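Local coordinates for nourseothricin acetyltransferase (Streptomyces noursei, PDB 5C82), which probably acetylates the antibiotic nourseothricin with acetyl-CoA as donor and so confers resistance to it, as a member of the GNAT family of acetyltransferases, at residues R11-V16 with T81-G86; D76-T81 with V97-W102; G140-E145 with M185-P190. The protein carries 1 engineered substitution. All blocks are in the same frame, centred on the assembly; numbering follows the deposited sequence.

Contact 1 of 3, residues R11-V16 with T81-G86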
loop_
_atom_site.group_PDB
_atom_site.type_symbol
_atom_site.label_atom_id
_atom_site.label_comp_id
_atom_site.label_asym_id
_atom_site.label_seq_id
_atom_site.Cartn_x
_atom_site.Cartn_y
_atom_site.Cartn_z
ATOM N N ARG A 11 -27.856 -16.314 -3.750
ATOM C CA ARG A 11 -27.163 -17.241 -4.654
ATOM C C ARG A 11 -25.813 -16.642 -4.882
ATOM O O ARG A 11 -25.698 -15.422 -4.945
ATOM C CB ARG A 11 -27.912 -17.434 -5.981
ATOM C CG ARG A 11 -29.297 -18.059 -5.783
ATOM C CD ARG A 11 -30.117 -18.037 -7.065
ATOM N NE ARG A 11 -31.420 -18.689 -6.873
ATOM C CZ ARG A 11 -31.615 -20.001 -6.930
ATOM N NH1 ARG A 11 -30.601 -20.823 -7.202
ATOM N NH2 ARG A 11 -32.825 -20.504 -6.741
ATOM N N TYR A 12 -24.783 -17.478 -4.970
ATOM C CA TYR A 12 -23.416 -16.994 -5.103
ATOM C C TYR A 12 -22.726 -17.697 -6.228
ATOM O O TYR A 12 -22.915 -18.889 -6.400
ATOM C CB TYR A 12 -22.630 -17.248 -3.806
ATOM C CG TYR A 12 -23.231 -16.602 -2.584
ATOM C CD1 TYR A 12 -24.171 -17.275 -1.804
ATOM C CD2 TYR A 12 -22.818 -15.338 -2.166
ATOM C CE1 TYR A 12 -24.725 -16.683 -0.671
ATOM C CE2 TYR A 12 -23.383 -14.727 -1.047
ATOM C CZ TYR A 12 -24.346 -15.397 -0.315
ATOM O OH TYR A 12 -24.880 -14.785 0.785
ATOM N N ARG A 13 -21.904 -16.962 -6.979
ATOM C CA ARG A 13 -21.122 -17.506 -8.083
ATOM C C ARG A 13 -19.966 -16.586 -8.478
ATOM O O ARG A 13 -19.857 -15.450 -8.011
ATOM C CB ARG A 13 -22.011 -17.795 -9.327
ATOM C CG ARG A 13 -22.843 -16.629 -9.848
ATOM C CD ARG A 13 -23.393 -16.952 -11.238
ATOM N NE ARG A 13 -24.318 -15.933 -11.742
ATOM C CZ ARG A 13 -23.943 -14.770 -12.271
ATOM N NH1 ARG A 13 -22.658 -14.470 -12.389
ATOM N NH2 ARG A 13 -24.852 -13.907 -12.701
ATOM N N THR A 14 -19.136 -17.074 -9.387
ATOM C CA THR A 14 -18.088 -16.271 -9.972
ATOM C C THR A 14 -18.812 -15.346 -10.980
ATOM O O THR A 14 -19.858 -15.728 -11.537
ATOM C CB THR A 14 -16.990 -17.177 -10.526
ATOM O OG1 THR A 14 -16.315 -17.761 -9.411
ATOM C CG2 THR A 14 -15.981 -16.428 -11.362
ATOM N N SER A 15 -18.338 -14.104 -11.099
ATOM C CA SER A 15 -18.933 -13.133 -12.014
ATOM C C SER A 15 -18.729 -13.588 -13.480
ATOM O O SER A 15 -17.813 -14.358 -13.783
ATOM C CB SER A 15 -18.276 -11.769 -11.847
ATOM O OG SER A 15 -16.977 -11.814 -12.421
ATOM N N VAL A 16 -19.570 -13.057 -14.376
ATOM C CA VAL A 16 -19.521 -13.284 -15.821
ATOM C C VAL A 16 -19.521 -11.885 -16.457
ATOM O O VAL A 16 -19.947 -10.947 -15.768
ATOM C CB VAL A 16 -20.675 -14.197 -16.347
ATOM C CG1 VAL A 16 -20.527 -15.632 -15.824
ATOM C CG2 VAL A 16 -22.064 -13.633 -16.035
ATOM N N THR A 81 -13.737 -12.244 -9.166
ATOM C CA THR A 81 -14.889 -11.503 -8.657
ATOM C C THR A 81 -15.999 -12.497 -8.321
ATOM O O THR A 81 -16.382 -13.302 -9.167
ATOM C CB THR A 81 -15.393 -10.433 -9.664
ATOM O OG1 THR A 81 -14.349 -9.509 -9.946
ATOM C CG2 THR A 81 -16.635 -9.668 -9.161
ATOM N N PHE A 82 -16.532 -12.411 -7.095
ATOM C CA PHE A 82 -17.666 -13.205 -6.648
ATOM C C PHE A 82 -18.870 -12.295 -6.483
ATOM O O PHE A 82 -18.749 -11.200 -5.936
ATOM C CB PHE A 82 -17.366 -13.946 -5.339
ATOM C CG PHE A 82 -16.205 -14.894 -5.439
ATOM C CD1 PHE A 82 -16.360 -16.148 -6.021
ATOM C CD2 PHE A 82 -14.978 -14.573 -4.873
ATOM C CE1 PHE A 82 -15.286 -17.033 -6.102
ATOM C CE2 PHE A 82 -13.900 -15.455 -4.953
ATOM C CZ PHE A 82 -14.063 -16.688 -5.549
ATOM N N VAL A 83 -20.030 -12.739 -6.984
ATOM C CA VAL A 83 -21.280 -11.972 -6.914
ATOM C C VAL A 83 -22.280 -12.714 -6.060
ATOM O O VAL A 83 -22.255 -13.941 -6.022
ATOM C CB VAL A 83 -21.871 -11.658 -8.327
ATOM C CG1 VAL A 83 -21.041 -10.607 -9.070
ATOM C CG2 VAL A 83 -22.057 -12.933 -9.169
ATOM N N ALA A 84 -23.180 -11.977 -5.429
ATOM C CA ALA A 84 -24.292 -12.497 -4.623
ATOM C C ALA A 84 -25.584 -11.910 -5.176
ATOM O O ALA A 84 -25.700 -10.687 -5.283
ATOM C CB ALA A 84 -24.135 -12.098 -3.159
ATOM N N TYR A 85 -26.521 -12.769 -5.584
ATOM C CA TYR A 85 -27.818 -12.333 -6.126
ATOM C C TYR A 85 -28.955 -12.722 -5.192
ATOM O O TYR A 85 -28.979 -13.827 -4.663
ATOM C CB TYR A 85 -28.059 -12.907 -7.534
ATOM C CG TYR A 85 -27.390 -12.108 -8.634
ATOM C CD1 TYR A 85 -26.086 -12.388 -9.032
ATOM C CD2 TYR A 85 -28.069 -11.088 -9.294
ATOM C CE1 TYR A 85 -25.459 -11.642 -10.025
ATOM C CE2 TYR A 85 -27.454 -10.339 -10.300
ATOM C CZ TYR A 85 -26.148 -10.619 -10.659
ATOM O OH TYR A 85 -25.538 -9.887 -11.647
ATOM N N GLY A 86 -29.895 -11.812 -5.014
ATOM C CA GLY A 86 -31.083 -12.056 -4.206
ATOM C C GLY A 86 -32.148 -12.806 -4.982
ATOM O O GLY A 86 -31.961 -13.076 -6.173
HETATM O O HOH W 1 -14.614 -13.144 -11.958
#
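Thr81 meets Ser15 at the end of a short antiparallel ladder. Its carbonyl accepts the Ser15 amide, Ser15 N to Thr81 O 2.9 Å. Ser15 OG sits between its own backbone N and carbonyl carbon (chi1 73°). This lays the hydroxyl against the threonine side chain, OG to Thr81 CB 3.5 Å. A water joins the two residues: it hydrogen-bonds Ser15 OG and accepts from Thr81 N.

Phe82 pairs with Thr14 at a non-hydrogen-bonded position, and the two side chains diverge. Thr14 OG1 still lies 3.5 Å from Phe82 CE1, though its hydrogen bond goes to Arg80.

Val83 pairs with Arg13 through two backbone bonds. Val83 N to Arg13 O is the shorter, at 2.9 Å. The CG2 branch of Val83 lies against one face of the Arg13 guanidinium, 3.6 Å from NH1. That same NH1 donates to Thr14 O in the guanidinium plane and forms a salt bridge with Asp19. These two partners limit the rotation of the guanidinium.

Ala84 offers its CB to the ring of Tyr12, CB to CE2 3.5 Å. The two share the sheet face that packs on helix 122-137.

Tyr85 closes the ladder with a reciprocal pair of bonds to Arg11. Its CD1 comes over the same guanidinium face of Arg13 as Val83 CG2, the planes of ring and guanidinium 27° apart. Tyr85 CE1 is 3.6 Å from Arg13 NH2. Its OH bonds to Asp19, so one carboxylate holds both the arginine and the tyrosine. Helix 20-25 borders this face at Val83 and Tyr85.

This is regular antiparallel pairing at the margin of a GNAT sheet. The N-terminal strand 11-14 forms one edge of that mixed sheet and is hydrogen-bonded edge to edge with strand 79-85.

Contact 2 of 3, residues D76-T81 with V97-W102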
loop_
_atom_site.group_PDB
_atom_site.type_symbol
_atom_site.label_atom_id
_atom_site.label_comp_id
_atom_site.label_asym_id
_atom_site.label_seq_id
_atom_site.Cartn_x
_atom_site.Cartn_y
_atom_site.Cartn_z
ATOM N N ASP A 76 -5.322 -14.308 -16.432
ATOM C CA ASP A 76 -6.029 -13.745 -15.283
ATOM C C ASP A 76 -6.371 -14.851 -14.228
ATOM O O ASP A 76 -7.550 -15.037 -13.903
ATOM C CB ASP A 76 -7.284 -12.984 -15.777
ATOM C CG ASP A 76 -7.950 -12.086 -14.748
ATOM O OD1 ASP A 76 -7.348 -11.043 -14.386
ATOM O OD2 ASP A 76 -9.093 -12.401 -14.337
ATOM N N PRO A 77 -5.371 -15.603 -13.675
ATOM C CA PRO A 77 -5.712 -16.672 -12.713
ATOM C C PRO A 77 -5.734 -16.263 -11.236
ATOM O O PRO A 77 -6.402 -16.919 -10.432
ATOM C CB PRO A 77 -4.636 -17.731 -12.974
ATOM C CG PRO A 77 -3.458 -16.964 -13.538
ATOM C CD PRO A 77 -3.912 -15.574 -13.933
ATOM N N ASP A 78 -4.961 -15.221 -10.875
ATOM C CA ASP A 78 -4.841 -14.722 -9.508
ATOM C C ASP A 78 -5.926 -13.715 -9.131
ATOM O O ASP A 78 -6.124 -13.459 -7.944
ATOM C CB ASP A 78 -3.434 -14.157 -9.265
ATOM C CG ASP A 78 -2.325 -15.196 -9.305
ATOM O OD1 ASP A 78 -2.555 -16.338 -8.826
ATOM O OD2 ASP A 78 -1.214 -14.858 -9.773
ATOM N N SER A 79 -6.641 -13.166 -10.135
ATOM C CA SER A 79 -7.753 -12.237 -9.948
ATOM C C SER A 79 -9.100 -12.988 -10.050
ATOM O O SER A 79 -9.200 -13.950 -10.821
ATOM C CB SER A 79 -7.686 -11.115 -10.982
ATOM O OG SER A 79 -8.793 -10.231 -10.885
ATOM N N ARG A 80 -10.116 -12.569 -9.256
ATOM C CA ARG A 80 -11.468 -13.145 -9.267
ATOM C C ARG A 80 -12.503 -12.211 -8.638
ATOM O O ARG A 80 -12.185 -11.491 -7.694
ATOM C CB ARG A 80 -11.508 -14.503 -8.558
ATOM C CG ARG A 80 -12.698 -15.381 -8.969
ATOM C CD ARG A 80 -12.397 -16.802 -8.604
ATOM N NE ARG A 80 -13.303 -17.767 -9.208
ATOM C CZ ARG A 80 -12.908 -18.936 -9.695
ATOM N NH1 ARG A 80 -11.621 -19.270 -9.676
ATOM N NH2 ARG A 80 -13.792 -19.774 -10.220
ATOM N N THR A 81 -13.737 -12.244 -9.166
ATOM C CA THR A 81 -14.889 -11.503 -8.657
ATOM C C THR A 81 -15.999 -12.497 -8.321
ATOM O O THR A 81 -16.382 -13.302 -9.167
ATOM C CB THR A 81 -15.393 -10.433 -9.664
ATOM O OG1 THR A 81 -14.349 -9.509 -9.946
ATOM C CG2 THR A 81 -16.635 -9.668 -9.161
ATOM N N VAL A 97 -11.224 -9.838 -5.726
ATOM C CA VAL A 97 -10.006 -10.305 -5.079
ATOM C C VAL A 97 -8.881 -10.425 -6.084
ATOM O O VAL A 97 -9.115 -10.671 -7.275
ATOM C CB VAL A 97 -10.190 -11.590 -4.213
ATOM C CG1 VAL A 97 -11.288 -11.405 -3.164
ATOM C CG2 VAL A 97 -10.437 -12.852 -5.056
ATOM N N SER A 98 -7.655 -10.230 -5.597
ATOM C CA SER A 98 -6.434 -10.338 -6.379
ATOM C C SER A 98 -5.400 -11.043 -5.491
ATOM O O SER A 98 -5.303 -10.731 -4.306
ATOM C CB SER A 98 -5.952 -8.948 -6.781
ATOM O OG SER A 98 -4.601 -8.979 -7.200
ATOM N N TYR A 99 -4.639 -11.986 -6.055
ATOM C CA TYR A 99 -3.635 -12.726 -5.297
ATOM C C TYR A 99 -2.211 -12.353 -5.711
ATOM O O TYR A 99 -1.916 -12.272 -6.908
ATOM C CB TYR A 99 -3.839 -14.236 -5.448
ATOM C CG TYR A 99 -2.853 -15.039 -4.627
ATOM C CD1 TYR A 99 -2.902 -15.026 -3.235
ATOM C CD2 TYR A 99 -1.856 -15.796 -5.240
ATOM C CE1 TYR A 99 -1.984 -15.741 -2.475
ATOM C CE2 TYR A 99 -0.938 -16.524 -4.489
ATOM C CZ TYR A 99 -1.019 -16.506 -3.105
ATOM O OH TYR A 99 -0.112 -17.194 -2.344
ATOM N N SER A 100 -1.324 -12.183 -4.720
ATOM C CA SER A 100 0.094 -11.897 -4.941
ATOM C C SER A 100 0.906 -12.966 -4.207
ATOM O O SER A 100 0.847 -13.062 -2.970
ATOM C CB SER A 100 0.437 -10.490 -4.451
ATOM O OG SER A 100 1.835 -10.318 -4.285
ATOM N N GLY A 101 1.602 -13.789 -4.978
ATOM C CA GLY A 101 2.422 -14.893 -4.480
ATOM C C GLY A 101 3.678 -14.505 -3.709
ATOM O O GLY A 101 4.097 -15.258 -2.825
ATOM N N TRP A 102 4.312 -13.351 -4.030
ATOM C CA TRP A 102 5.524 -12.904 -3.322
ATOM C C TRP A 102 5.332 -12.855 -1.774
ATOM O O TRP A 102 6.191 -13.313 -1.019
ATOM C CB TRP A 102 6.049 -11.564 -3.897
ATOM C CG TRP A 102 6.768 -10.730 -2.879
ATOM C CD1 TRP A 102 7.983 -10.993 -2.309
ATOM C CD2 TRP A 102 6.247 -9.583 -2.204
ATOM N NE1 TRP A 102 8.251 -10.074 -1.325
ATOM C CE2 TRP A 102 7.205 -9.191 -1.241
ATOM C CE3 TRP A 102 5.095 -8.799 -2.372
ATOM C CZ2 TRP A 102 7.041 -8.068 -0.434
ATOM C CZ3 TRP A 102 4.933 -7.685 -1.567
ATOM C CH2 TRP A 102 5.897 -7.334 -0.608
#
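Backbone hydrogen bonds join Arg80 and Val97 in both directions. Val97 N to Arg80 O is short, at 2.7 Å, and nearly straight. The return bond, Arg80 N to Val97 O, is 2.9 Å. A third bond, Tyr99 N to Asp78 O, is weak. Its N-H points poorly at the oxygen (129°) although the atoms are only 2.8 Å apart. Here regular pairing gives out, since strand 79-85 begins at Ser79.

The carbonyl oxygens of Val97 and Asp78 also receive CA-H...O contacts. Ser79 CA lies 3.4 Å from Val97 O, and Ser98 CA approaches Asp78 O. Ser79 and Ser98 form the non-hydrogen-bonded pair, and both side chains leave on the same face.

Apolar contact is slight. On the other face the CG2 branch of Val97 lies 4.0 Å from Arg80 CB. The arginine chain then runs on, extended, and its polar end leaves the contact toward strand 11-14.

Asp78 and Tyr99 supply the remaining side-chain contact. Tyr99 carries CG anti to its backbone N (chi1 -177°), which sets CD2 beside Asp78. The carboxylate comes to the ring edge, near its plane, with OD1 3.7 Å from Tyr99 CD2. The two planes are 64° apart. Asp78 CB also rests 3.4 Å from Tyr99 O. A long, weak ion pair links the same OD1 to Arg137.

The paired segments form the open end of the beta hairpin 79-85/91-100. Helix 122-137 covers the face of Arg80 and Val97, where both touch Phe133. Beyond Val97 and Tyr99 lies strand 105-113, which both meet at Leu106.

Contact 3 of 3, residues G140-E145 with M185-P190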
loop_
_atom_site.group_PDB
_atom_site.type_symbol
_atom_site.label_atom_id
_atom_site.label_comp_id
_atom_site.label_asym_id
_atom_site.label_seq_id
_atom_site.Cartn_x
_atom_site.Cartn_y
_atom_site.Cartn_z
ATOM N N GLY A 140 -1.183 -16.713 2.893
ATOM C CA GLY A 140 -0.869 -16.689 4.312
ATOM C C GLY A 140 -1.792 -15.711 5.031
ATOM O O GLY A 140 -2.005 -15.829 6.248
ATOM N N HIS A 141 -2.353 -14.720 4.275
ATOM C CA HIS A 141 -3.271 -13.725 4.831
ATOM C C HIS A 141 -4.176 -13.042 3.783
ATOM O O HIS A 141 -3.917 -13.060 2.577
ATOM C CB HIS A 141 -2.514 -12.664 5.692
ATOM C CG HIS A 141 -1.703 -11.668 4.906
ATOM N ND1 HIS A 141 -0.423 -11.962 4.464
ATOM C CD2 HIS A 141 -2.018 -10.403 4.533
ATOM C CE1 HIS A 141 0.005 -10.868 3.849
ATOM N NE2 HIS A 141 -0.928 -9.907 3.852
ATOM N N LEU A 142 -5.252 -12.439 4.280
ATOM C CA LEU A 142 -6.202 -11.635 3.504
ATOM C C LEU A 142 -5.949 -10.203 3.908
ATOM O O LEU A 142 -5.571 -9.926 5.044
ATOM C CB LEU A 142 -7.645 -12.023 3.801
ATOM C CG LEU A 142 -8.181 -13.227 3.026
ATOM C CD1 LEU A 142 -7.862 -14.502 3.756
ATOM C CD2 LEU A 142 -9.705 -13.104 2.821
ATOM N N TRP A 143 -6.088 -9.302 2.971
ATOM C CA TRP A 143 -5.778 -7.905 3.224
ATOM C C TRP A 143 -6.813 -7.007 2.593
ATOM O O TRP A 143 -7.308 -7.315 1.516
ATOM C CB TRP A 143 -4.377 -7.601 2.647
ATOM C CG TRP A 143 -3.873 -6.197 2.828
ATOM C CD1 TRP A 143 -3.084 -5.735 3.840
ATOM C CD2 TRP A 143 -4.091 -5.080 1.945
ATOM N NE1 TRP A 143 -2.777 -4.406 3.634
ATOM C CE2 TRP A 143 -3.396 -3.973 2.489
ATOM C CE3 TRP A 143 -4.844 -4.891 0.768
ATOM C CZ2 TRP A 143 -3.369 -2.721 1.856
ATOM C CZ3 TRP A 143 -4.826 -3.646 0.148
ATOM C CH2 TRP A 143 -4.068 -2.588 0.671
ATOM N N LEU A 144 -7.095 -5.862 3.228
ATOM C CA LEU A 144 -8.010 -4.900 2.611
ATOM C C LEU A 144 -7.661 -3.473 2.995
ATOM O O LEU A 144 -6.983 -3.216 3.992
ATOM C CB LEU A 144 -9.505 -5.227 2.888
ATOM C CG LEU A 144 -9.983 -5.170 4.353
ATOM C CD1 LEU A 144 -10.379 -3.714 4.764
ATOM C CD2 LEU A 144 -11.145 -6.122 4.570
ATOM N N GLU A 145 -8.180 -2.554 2.207
ATOM C CA GLU A 145 -8.079 -1.128 2.391
ATOM C C GLU A 145 -9.496 -0.653 2.640
ATOM O O GLU A 145 -10.431 -1.177 2.031
ATOM C CB GLU A 145 -7.521 -0.507 1.121
ATOM C CG GLU A 145 -7.248 0.979 1.223
ATOM C CD GLU A 145 -8.329 1.776 0.535
ATOM O OE1 GLU A 145 -8.284 1.908 -0.711
ATOM O OE2 GLU A 145 -9.251 2.231 1.246
HETATM N N MSE A 185 -6.245 -3.385 6.815
HETATM C CA MSE A 185 -6.621 -4.441 7.761
HETATM C C MSE A 185 -6.282 -5.799 7.197
HETATM O O MSE A 185 -6.391 -6.027 5.988
HETATM C CB MSE A 185 -8.111 -4.358 8.167
HETATM C CG MSE A 185 -8.539 -2.972 8.701
HETATM SE SE MSE A 185 -10.384 -2.920 9.241
HETATM C CE MSE A 185 -10.238 -3.951 10.995
ATOM N N SER A 186 -5.838 -6.697 8.059
ATOM C CA SER A 186 -5.475 -8.020 7.603
ATOM C C SER A 186 -6.014 -9.101 8.515
ATOM O O SER A 186 -6.340 -8.850 9.677
ATOM C CB SER A 186 -3.964 -8.160 7.445
ATOM O OG SER A 186 -3.321 -8.058 8.706
HETATM N N MSE A 187 -6.059 -10.319 7.972
HETATM C CA MSE A 187 -6.475 -11.512 8.679
HETATM C C MSE A 187 -5.576 -12.643 8.229
HETATM O O MSE A 187 -5.472 -12.816 7.015
HETATM C CB MSE A 187 -7.919 -11.847 8.280
HETATM C CG MSE A 187 -8.528 -12.880 9.112
HETATM SE SE MSE A 187 -10.326 -13.186 8.510
HETATM C CE MSE A 187 -10.020 -14.291 6.914
ATOM N N PRO A 188 -4.993 -13.476 9.138
ATOM C CA PRO A 188 -4.260 -14.664 8.664
ATOM C C PRO A 188 -5.248 -15.621 7.978
ATOM O O PRO A 188 -6.419 -15.695 8.373
ATOM C CB PRO A 188 -3.686 -15.282 9.946
ATOM C CG PRO A 188 -4.508 -14.762 11.046
ATOM C CD PRO A 188 -5.050 -13.430 10.613
ATOM N N CYS A 189 -4.784 -16.315 6.939
ATOM C CA CYS A 189 -5.618 -17.223 6.161
ATOM C C CYS A 189 -5.587 -18.648 6.764
ATOM O O CYS A 189 -4.511 -19.210 6.896
ATOM C CB CYS A 189 -5.209 -17.195 4.689
ATOM S SG CYS A 189 -6.138 -18.331 3.634
ATOM N N PRO A 190 -6.753 -19.201 7.212
ATOM C CA PRO A 190 -6.762 -20.547 7.842
ATOM C C PRO A 190 -6.111 -21.676 7.037
ATOM O O PRO A 190 -6.523 -21.975 5.917
ATOM C CB PRO A 190 -8.253 -20.822 8.070
ATOM C CG PRO A 190 -8.903 -19.481 8.096
ATOM C CD PRO A 190 -8.123 -18.637 7.136
#
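Leu142 lies alongside selenomethionine Met187, the two side chains pointing the same way. The CD1 branch of Leu142 makes the contact, 3.8 Å from Met187 CE. The selenomethionine chain leaves with CG anti to the backbone N (chi1 -169°) and bends at its last torsion, which brings CE to the leucine. The same CD1 meets Cys189 CB at 3.9 Å. Leu142 and Met187 both pack on Thr131 of helix 122-137 and on Phe162.

Leu144 and selenomethionine Met185 repeat the side-by-side pattern on this face. The contact is looser, Leu144 CD1 to Met185 CB 4.1 Å, and the end of the selenomethionine leads away.

On the other face are Trp143 and Ser186. Ser186 CB lies obliquely to the indole, near CD1. The Trp143 ring has a cation-pi contact with Arg105, which also bonds to His141 NE2. At this face the second subunit packs on Trp143 and Ser186.

The backbone ladder has two reciprocal pairs. Leu142 N to Met187 O is 2.8 Å and nearly straight, and Met187 N returns a bond to Leu142 O. Leu144 and Met185 bond in the same way. A further bond, Cys189 N to Gly140 O, is 2.9 Å and straight at hydrogen (174°). Its donor stands well above the carbonyl plane, so it is not directed at a lone pair. His141 CB presses close to Met187 O, at 3.2 Å.

The pairing belongs to the C-terminal half of the GNAT fold. Strand 105-113, helix 122-137 and strand 141-147 make a beta-alpha-beta crossover, with the two strands parallel neighbours. On the other side of strand 141-147 the last strand, 182-188, pairs antiparallel.

How the contacts relate
From the N terminus, strand 11-14 pairs with strand 79-85, which closes contact 1 across a long loop holding helix 20-25 and the separate three-stranded sheet. Contact 2 opens before contact 1 has closed, because residues 76-81 come first and Thr81 serves both. The two therefore cross along the chain, and they also touch. Contact 2 closes a short hairpin at residues 97-102. Together they join the first three strands of the seven-stranded sheet. Contact 3 follows in series and ties strand 141-147 to strand 182-188 in the same sheet. Its centre is about 14 Å from that of contact 2 and about 21 Å from that of contact 1.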